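Local coordinates for uncharacterized protein (PDB 1ZJJ) that is of unknown function but probably acts as a magnesium-dependent phosphatase of the haloacid dehalogenase (HAD) superfamily, at residues B[194-197]-B[198-202]. Numbering follows the deposited sequence.
Sequences EVVR and EMFPG
Arg197 reaches past the C-terminal end of its own helix, and NH1 gives a hydrogen bond to Phe200 O at 2.6 Å. The acceptor sits at the guanidinium edge, 18° out of its plane, and the bond is bent, with 132° at the hydrogen. A bend at chi2 (-55°) swings the chain round to this carbonyl, while NE and NH2 are hydrogen-bonded to Tyr193 OH and Glu203 O, respectively. Cutting Arg197 back to alanine would probably leave the Phe200 carbonyl without this donor and the turn before strand 204-209 freer to move. Among backbone bonds, Glu198 N to Glu194 O (3.1 Å) and Met199 N to Val195 O (3.3 Å) continue the helix; Phe200 N closes its last turn on Val196 O at 3.0 Å. Helix 190-199 packs on the parallel sheet of the HAD core, and Phe200 is the first residue to leave helical geometry. Beyond it, Pro201 CA makes a CH...O contact of 3.3 Å with Arg197 O. Apolar contacts face the sheet: Val196 CG1 lies 4.3 Å from Phe200 CD2, both side chains also touching Ile5, whereas within 198-202 Met199 CG sits 3.6 Å above the plane of the Phe200 ring, offset toward the rim.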
loop_
_atom_site.group_PDB
_atom_site.type_symbol
_atom_site.label_atom_id
_atom_site.label_comp_id
_atom_site.label_asym_id
_atom_site.label_seq_id
_atom_site.Cartn_x
_atom_site.Cartn_y
_atom_site.Cartn_z
ATOM N N GLU B 194 -7.786 20.837 -14.316
ATOM C CA GLU B 194 -8.933 21.711 -14.129
ATOM C C GLU B 194 -8.504 22.952 -13.364
ATOM O O GLU B 194 -8.954 24.054 -13.659
ATOM C CB GLU B 194 -10.053 20.977 -13.384
ATOM C CG GLU B 194 -11.227 21.863 -13.028
ATOM C CD GLU B 194 -12.417 21.079 -12.505
ATOM O OE1 GLU B 194 -12.222 20.178 -11.666
ATOM O OE2 GLU B 194 -13.553 21.375 -12.927
ATOM N N VAL B 195 -7.621 22.779 -12.385
ATOM C CA VAL B 195 -7.142 23.920 -11.607
ATOM C C VAL B 195 -6.266 24.865 -12.432
ATOM O O VAL B 195 -6.408 26.083 -12.351
ATOM C CB VAL B 195 -6.365 23.456 -10.357
ATOM C CG1 VAL B 195 -5.723 24.647 -9.669
ATOM C CG2 VAL B 195 -7.320 22.765 -9.394
ATOM N N VAL B 196 -5.358 24.301 -13.220
ATOM C CA VAL B 196 -4.481 25.102 -14.073
ATOM C C VAL B 196 -5.325 25.904 -15.061
ATOM O O VAL B 196 -5.105 27.093 -15.263
ATOM C CB VAL B 196 -3.496 24.200 -14.867
ATOM C CG1 VAL B 196 -2.782 25.016 -15.941
ATOM C CG2 VAL B 196 -2.477 23.571 -13.921
ATOM N N ARG B 197 -6.295 25.232 -15.671
ATOM C CA ARG B 197 -7.179 25.848 -16.654
ATOM C C ARG B 197 -7.985 27.006 -16.122
ATOM O O ARG B 197 -8.231 27.991 -16.816
ATOM C CB ARG B 197 -8.142 24.809 -17.217
ATOM C CG ARG B 197 -7.779 24.394 -18.601
ATOM C CD ARG B 197 -7.683 25.622 -19.467
ATOM N NE ARG B 197 -6.995 25.335 -20.709
ATOM C CZ ARG B 197 -6.304 26.218 -21.413
ATOM N NH1 ARG B 197 -6.184 27.474 -21.010
ATOM N NH2 ARG B 197 -5.744 25.824 -22.536
ATOM N N GLU B 198 -8.426 26.845 -14.888
ATOM C CA GLU B 198 -9.214 27.833 -14.182
ATOM C C GLU B 198 -8.386 29.109 -13.987
ATOM O O GLU B 198 -8.904 30.221 -14.059
ATOM C CB GLU B 198 -9.644 27.210 -12.832
ATOM C CG GLU B 198 -10.094 28.160 -11.734
ATOM C CD GLU B 198 -11.292 28.978 -12.112
ATOM O OE1 GLU B 198 -12.091 28.530 -12.960
ATOM O OE2 GLU B 198 -11.435 30.088 -11.558
ATOM N N MET B 199 -7.086 28.934 -13.774
ATOM C CA MET B 199 -6.176 30.065 -13.568
ATOM C C MET B 199 -5.833 30.750 -14.900
ATOM O O MET B 199 -5.765 31.966 -14.984
ATOM C CB MET B 199 -4.884 29.592 -12.913
ATOM C CG MET B 199 -3.908 30.714 -12.608
ATOM S SD MET B 199 -2.411 30.135 -11.780
ATOM C CE MET B 199 -3.128 29.206 -10.433
ATOM N N PHE B 200 -5.611 29.945 -15.929
ATOM C CA PHE B 200 -5.288 30.452 -17.243
ATOM C C PHE B 200 -6.324 29.891 -18.216
ATOM O O PHE B 200 -6.101 28.879 -18.854
ATOM C CB PHE B 200 -3.893 29.990 -17.649
ATOM C CG PHE B 200 -2.823 30.304 -16.647
ATOM C CD1 PHE B 200 -2.360 31.604 -16.479
ATOM C CD2 PHE B 200 -2.295 29.292 -15.853
ATOM C CE1 PHE B 200 -1.378 31.895 -15.524
ATOM C CE2 PHE B 200 -1.323 29.568 -14.901
ATOM C CZ PHE B 200 -0.864 30.869 -14.732
ATOM N N PRO B 201 -7.479 30.555 -18.358
ATOM C CA PRO B 201 -8.610 30.185 -19.226
ATOM C C PRO B 201 -8.473 29.836 -20.716
ATOM O O PRO B 201 -8.875 28.757 -21.112
ATOM C CB PRO B 201 -9.605 31.328 -19.000
ATOM C CG PRO B 201 -9.367 31.740 -17.611
ATOM C CD PRO B 201 -7.810 31.754 -17.583
ATOM N N GLY B 202 -7.912 30.719 -21.532
ATOM C CA GLY B 202 -7.814 30.393 -22.946
ATOM C C GLY B 202 -6.403 30.318 -23.523
ATOM O O GLY B 202 -6.239 30.281 -24.731
#